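Side-chain contacts in malonyl CoA-ACP transacylase (Xanthomonas oryzae pv. oryzae, PDB 3K89), which probably transfers the malonyl group from malonyl-CoA to holo acyl carrier protein, a step that supplies malonyl units for fatty acid synthesis: residues A[240-243]-A[244-248]; A[106-109]-A[110-113]; A[199-202]-A[203-206]. All coordinates share one frame; numbering follows the deposited sequence.

Interaction 1: A[240-243]-A[244-248]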
loop_
_atom_site.group_PDB
_atom_site.type_symbol
_atom_site.label_atom_id
_atom_site.label_comp_id
_atom_site.label_asym_id
_atom_site.label_seq_id
_atom_site.Cartn_x
_atom_site.Cartn_y
_atom_site.Cartn_z
ATOM N N ASP A 240 -0.808 17.972 8.297
ATOM C CA ASP A 240 0.011 19.166 8.118
ATOM C C ASP A 240 1.251 19.144 8.980
ATOM O O ASP A 240 1.163 19.175 10.210
ATOM C CB ASP A 240 -0.813 20.424 8.420
ATOM C CG ASP A 240 -1.902 20.676 7.394
ATOM O OD1 ASP A 240 -1.647 20.494 6.175
ATOM O OD2 ASP A 240 -3.019 21.080 7.803
ATOM N N GLY A 241 2.402 19.093 8.324
ATOM C CA GLY A 241 3.696 19.172 8.999
ATOM C C GLY A 241 4.286 17.820 9.347
ATOM O O GLY A 241 3.569 16.812 9.392
ATOM N N SER A 242 5.594 17.813 9.596
ATOM C CA SER A 242 6.368 16.596 9.826
ATOM C C SER A 242 5.832 15.732 10.979
ATOM O O SER A 242 5.630 14.518 10.822
ATOM C CB SER A 242 7.828 16.976 10.112
ATOM O OG SER A 242 8.601 15.866 10.519
ATOM N N ALA A 243 5.615 16.362 12.135
ATOM C CA ALA A 243 5.134 15.633 13.305
ATOM C C ALA A 243 3.818 14.902 13.034
ATOM O O ALA A 243 3.670 13.732 13.403
ATOM C CB ALA A 243 4.988 16.575 14.514
ATOM N N ALA A 244 2.886 15.577 12.364
ATOM C CA ALA A 244 1.567 15.023 12.116
ATOM C C ALA A 244 1.606 13.905 11.068
ATOM O O ALA A 244 0.931 12.891 11.221
ATOM C CB ALA A 244 0.597 16.119 11.696
ATOM N N ILE A 245 2.396 14.098 10.018
ATOM C CA ILE A 245 2.561 13.058 8.998
ATOM C C ILE A 245 3.157 11.811 9.633
ATOM O O ILE A 245 2.630 10.707 9.448
ATOM C CB ILE A 245 3.417 13.553 7.812
ATOM C CG1 ILE A 245 2.618 14.613 7.045
ATOM C CG2 ILE A 245 3.804 12.380 6.899
ATOM C CD1 ILE A 245 3.389 15.453 6.017
ATOM N N ARG A 246 4.242 11.985 10.395
ATOM C CA ARG A 246 4.848 10.845 11.087
ATOM C C ARG A 246 3.914 10.172 12.079
ATOM O O ARG A 246 3.873 8.948 12.131
ATOM C CB ARG A 246 6.170 11.229 11.746
ATOM C CG ARG A 246 7.252 11.570 10.716
ATOM C CD ARG A 246 8.538 11.939 11.408
ATOM N NE ARG A 246 8.467 13.300 11.952
ATOM C CZ ARG A 246 8.677 13.617 13.230
ATOM N NH1 ARG A 246 8.977 12.683 14.129
ATOM N NH2 ARG A 246 8.596 14.889 13.598
ATOM N N GLN A 247 3.159 10.954 12.850
ATOM C CA GLN A 247 2.218 10.355 13.798
ATOM C C GLN A 247 1.162 9.516 13.066
ATOM O O GLN A 247 0.790 8.435 13.525
ATOM C CB GLN A 247 1.542 11.423 14.677
ATOM C CG GLN A 247 0.546 10.873 15.734
ATOM C CD GLN A 247 1.144 9.849 16.694
ATOM O OE1 GLN A 247 2.355 9.806 16.915
ATOM N NE2 GLN A 247 0.285 9.013 17.268
ATOM N N ALA A 248 0.703 10.011 11.914
ATOM C CA ALA A 248 -0.267 9.270 11.123
ATOM C C ALA A 248 0.321 7.990 10.556
ATOM O O ALA A 248 -0.422 7.022 10.364
ATOM C CB ALA A 248 -0.839 10.138 9.992
HETATM O O HOH W 1 2.914 18.513 12.353
#
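R246 reaches back along the first turn of helix 242-254 and holds the hydroxyl of S242. The guanidinium edge that bears NE and NH2 faces the oxygen, which sits close to the guanidinium plane. R246 NE lies 2.9 Å from S242 OG, and this N-H points at the oxygen with an angle of 152°. R246 NH2 adds a second, more bent bond to the same S242 OG, at 3.2 Å. Two torsions help bring the groups together. In S242 the hydroxyl is anti to the backbone N (chi1 172°), which turns it along the helix toward R246. In R246 the chain is bent at chi3 (-77°), which swings the guanidinium back over the first turn. R246 NH2 passes 3.6 Å from A243 CA.

The backbone follows the same spacing. I245 N bonds to G241 O, R246 N to S242 O, and Q247 N to A243 O. G241 is the N-cap and has no side chain to take up A244 N. A water bridges instead: it accepts from A244 N at 2.9 Å and donates to D240 O at 2.8 Å. The A244 methyl carbon CB also rests 3.4 Å from D240 O. On the buried side, I245 CG1 lies 3.4 Å from G241 O, and the side chain also touches Q232 of strand 231-232.

R246 also makes a cation-pi contact with W223. The contact thus fixes the rotation of the guanidinium with two bonds to one oxygen. S242 OG serves as acceptor for both, and the charge is probably stabilised both by this oxygen and by the W223 indole.

Interaction 2: A[106-109]-A[110-113]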
loop_
_atom_site.group_PDB
_atom_site.type_symbol
_atom_site.label_atom_id
_atom_site.label_comp_id
_atom_site.label_asym_id
_atom_site.label_seq_id
_atom_site.Cartn_x
_atom_site.Cartn_y
_atom_site.Cartn_z
ATOM N N VAL A 106 8.709 14.296 0.210
ATOM C CA VAL A 106 8.834 14.362 1.679
ATOM C C VAL A 106 10.076 13.618 2.162
ATOM O O VAL A 106 10.784 14.086 3.060
ATOM C CB VAL A 106 7.565 13.784 2.349
ATOM C CG1 VAL A 106 7.684 13.742 3.878
ATOM C CG2 VAL A 106 6.347 14.637 1.994
ATOM N N LEU A 107 10.283 12.424 1.613
ATOM C CA LEU A 107 11.453 11.608 1.879
ATOM C C LEU A 107 12.247 11.386 0.592
ATOM O O LEU A 107 11.658 11.212 -0.476
ATOM C CB LEU A 107 11.033 10.231 2.397
ATOM C CG LEU A 107 10.446 10.191 3.814
ATOM C CD1 LEU A 107 9.910 8.778 4.053
ATOM C CD2 LEU A 107 11.480 10.550 4.865
ATOM N N SER A 108 13.570 11.345 0.695
ATOM C CA SER A 108 14.386 10.865 -0.443
ATOM C C SER A 108 14.058 9.401 -0.735
ATOM O O SER A 108 13.595 8.672 0.145
ATOM C CB SER A 108 15.878 11.001 -0.129
ATOM O OG SER A 108 16.254 10.090 0.902
ATOM N N LEU A 109 14.325 8.967 -1.969
ATOM C CA LEU A 109 14.117 7.551 -2.308
ATOM C C LEU A 109 15.007 6.642 -1.452
ATOM O O LEU A 109 14.560 5.600 -0.952
ATOM C CB LEU A 109 14.344 7.320 -3.807
ATOM C CG LEU A 109 14.325 5.862 -4.287
ATOM C CD1 LEU A 109 13.007 5.162 -3.967
ATOM C CD2 LEU A 109 14.639 5.861 -5.789
ATOM N N HIS A 110 16.254 7.058 -1.254
ATOM C CA HIS A 110 17.201 6.320 -0.399
ATOM C C HIS A 110 16.607 6.075 1.004
ATOM O O HIS A 110 16.580 4.933 1.495
ATOM C CB HIS A 110 18.489 7.135 -0.259
ATOM C CG HIS A 110 19.557 6.456 0.543
ATOM N ND1 HIS A 110 19.583 6.476 1.924
ATOM C CD2 HIS A 110 20.645 5.748 0.157
ATOM C CE1 HIS A 110 20.638 5.804 2.352
ATOM N NE2 HIS A 110 21.295 5.349 1.302
ATOM N N ASP A 111 16.173 7.162 1.636
ATOM C CA ASP A 111 15.599 7.092 2.988
ATOM C C ASP A 111 14.296 6.307 3.020
ATOM O O ASP A 111 14.054 5.559 3.954
ATOM C CB ASP A 111 15.362 8.481 3.554
ATOM C CG ASP A 111 16.638 9.159 4.010
ATOM O OD1 ASP A 111 17.705 8.504 4.068
ATOM O OD2 ASP A 111 16.552 10.346 4.342
ATOM N N GLY A 112 13.444 6.494 2.012
ATOM C CA GLY A 112 12.192 5.755 1.953
ATOM C C GLY A 112 12.427 4.262 1.889
ATOM O O GLY A 112 11.767 3.482 2.617
ATOM N N ALA A 113 13.374 3.864 1.036
ATOM C CA ALA A 113 13.690 2.445 0.850
ATOM C C ALA A 113 14.265 1.869 2.136
ATOM O O ALA A 113 13.897 0.762 2.534
ATOM C CB ALA A 113 14.665 2.258 -0.319
HETATM O O HOH W 2 14.684 12.005 3.446
#
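S108 OG accepts the backbone N-H of D111 at the start of helix 109-126. This is the N-cap bond, 3.0 Å from D111 N to S108 OG, with an N-H angle of 160°. The hydroxyl lies between the backbone N and the carbonyl carbon of its own residue (chi1 68°), and from there it faces the first turn. This is the tight side of the contact. D111 CB lies close by, 3.2 Å from S108 OG. Two backbone bonds complete the turn: G112 N bonds to S108 O, and A113 N bonds to L109 O. L107 leans toward the helix and brings CD1 to 4.3 Å from G112 CA, a looser apolar touch.

The solvent side is held more lightly. The carboxylate of D111 does not bond S108 N directly. A water takes that place. It accepts from S108 N at 3.0 Å and donates to D111 OD2 at 2.7 Å. H110 has CG anti to the backbone N (chi1 -177°), and its ring leads away from the turn. H110 ND1 makes a weak bond to D111 OD1, 3.5 Å long, which can only lightly restrain the ring. The carboxylate oxygen lies in the ring plane, at its edge.

L109 turns away from the first turn and into the protein. At the start of helix 109-126 it packs on T34, E37 and A38 of helix 30-42, on L69, V73 and R77 of helix 61-81, and on V102 of helix 95-103. L107 leads in from the preceding loop and lies against W223.

Interaction 3: A[199-202]-A[203-206]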
loop_
_atom_site.group_PDB
_atom_site.type_symbol
_atom_site.label_atom_id
_atom_site.label_comp_id
_atom_site.label_asym_id
_atom_site.label_seq_id
_atom_site.Cartn_x
_atom_site.Cartn_y
_atom_site.Cartn_z
ATOM N N SER A 199 2.338 -13.674 6.354
ATOM C CA SER A 199 2.487 -14.109 7.742
ATOM C C SER A 199 2.287 -12.958 8.726
ATOM O O SER A 199 2.197 -13.175 9.940
ATOM C CB SER A 199 3.838 -14.801 7.977
ATOM O OG SER A 199 4.932 -13.947 7.676
ATOM N N VAL A 200 2.186 -11.741 8.205
ATOM C CA VAL A 200 2.266 -10.573 9.057
ATOM C C VAL A 200 0.890 -9.947 9.209
ATOM O O VAL A 200 0.305 -9.543 8.203
ATOM C CB VAL A 200 3.234 -9.530 8.475
ATOM C CG1 VAL A 200 3.272 -8.308 9.366
ATOM C CG2 VAL A 200 4.634 -10.145 8.335
ATOM N N PRO A 201 0.388 -9.856 10.460
ATOM C CA PRO A 201 -0.927 -9.248 10.725
ATOM C C PRO A 201 -0.792 -7.730 10.840
ATOM O O PRO A 201 -0.922 -7.147 11.926
ATOM C CB PRO A 201 -1.337 -9.880 12.054
ATOM C CG PRO A 201 -0.073 -10.125 12.758
ATOM C CD PRO A 201 0.981 -10.398 11.698
ATOM N N SER A 202 -0.525 -7.097 9.702
ATOM C CA SER A 202 -0.461 -5.637 9.658
ATOM C C SER A 202 -1.806 -5.010 9.999
ATOM O O SER A 202 -2.864 -5.626 9.817
ATOM C CB SER A 202 0.000 -5.147 8.277
ATOM O OG SER A 202 -0.809 -5.684 7.249
ATOM N N HIS A 203 -1.749 -3.768 10.489
ATOM C CA HIS A 203 -2.963 -2.974 10.739
ATOM C C HIS A 203 -3.853 -3.623 11.786
ATOM O O HIS A 203 -5.076 -3.507 11.742
ATOM C CB HIS A 203 -3.674 -2.665 9.413
ATOM C CG HIS A 203 -2.741 -2.081 8.410
ATOM N ND1 HIS A 203 -2.183 -0.833 8.588
ATOM C CD2 HIS A 203 -2.202 -2.580 7.271
ATOM C CE1 HIS A 203 -1.345 -0.589 7.598
ATOM N NE2 HIS A 203 -1.330 -1.633 6.795
ATOM N N THR A 204 -3.196 -4.274 12.741
ATOM C CA THR A 204 -3.868 -4.834 13.917
ATOM C C THR A 204 -3.086 -4.449 15.178
ATOM O O THR A 204 -1.917 -4.063 15.104
ATOM C CB THR A 204 -3.888 -6.383 13.873
ATOM O OG1 THR A 204 -2.584 -6.885 14.205
ATOM C CG2 THR A 204 -4.320 -6.893 12.513
ATOM N N PRO A 205 -3.713 -4.579 16.361
ATOM C CA PRO A 205 -3.010 -4.297 17.616
ATOM C C PRO A 205 -1.680 -5.040 17.821
ATOM O O PRO A 205 -0.860 -4.602 18.631
ATOM C CB PRO A 205 -4.031 -4.741 18.678
ATOM C CG PRO A 205 -5.349 -4.405 18.042
ATOM C CD PRO A 205 -5.169 -4.709 16.562
ATOM N N LEU A 206 -1.450 -6.146 17.108
ATOM C CA LEU A 206 -0.194 -6.887 17.278
ATOM C C LEU A 206 1.008 -6.069 16.783
ATOM O O LEU A 206 2.156 -6.407 17.063
ATOM C CB LEU A 206 -0.239 -8.264 16.594
ATOM C CG LEU A 206 -1.293 -9.273 17.105
ATOM C CD1 LEU A 206 -1.154 -10.587 16.364
ATOM C CD2 LEU A 206 -1.270 -9.474 18.606
#
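S202, P201 and H203 have the most surface buried in this bend, and T204 ties it together. S202 lies beside the ring of H203: its CB is 3.5 Å and its OG 3.4 Å from H203 CD2. The hydroxyl approaches the ring obliquely. In H203, CG is anti to the carbonyl carbon (chi1 -51°), which places the ring next to S202. The H203 backbone takes positive phi (62°) and turns the chain.

P201 is the centre of an inverse gamma turn. Its carbonyl O accepts the hydroxyl of T204 at 2.8 Å from T204 OG1, with the donor tilted from the carbonyl plane. T204 OG1 also accepts from L206 N at 3.2 Å, an ST turn. The P201 ring and the L206 side chain cross at about a right angle, with P201 CG 3.8 Å from L206 CD1.

The T204 hydroxyl links P201 O to L206 N across the bend carrying H203. H203 and S94 are predicted active-site residues, and H203 NE2 bonds to S94 OG, probably the nucleophile as in this family. This is consistent with a Ser-His dyad in which main-chain carbonyls, Q252 O and more weakly L255 O, hold H203 ND1 where a triad would have its acid.

In the fold
All three interactions lie in the acyl transferase domain. Along the chain the order is interaction 2, interaction 3, interaction 1. Interactions 1 and 2 are centred about 16 Å apart, 1 and 3 about 22 Å, and 2 and 3 about 24 Å. None touches another. Helix 109-126 starts in interaction 2, and its later residues M123 and Q124 meet the loop of interaction 3. Helix 242-254 starts in interaction 1, and its residues Q252 and L253 bond to H203 of interaction 3. W223 touches both 1 and 2. Two helix starts, one at the surface and one partly buried, are thus linked, through their helices, to the loop that carries the predicted catalytic histidine.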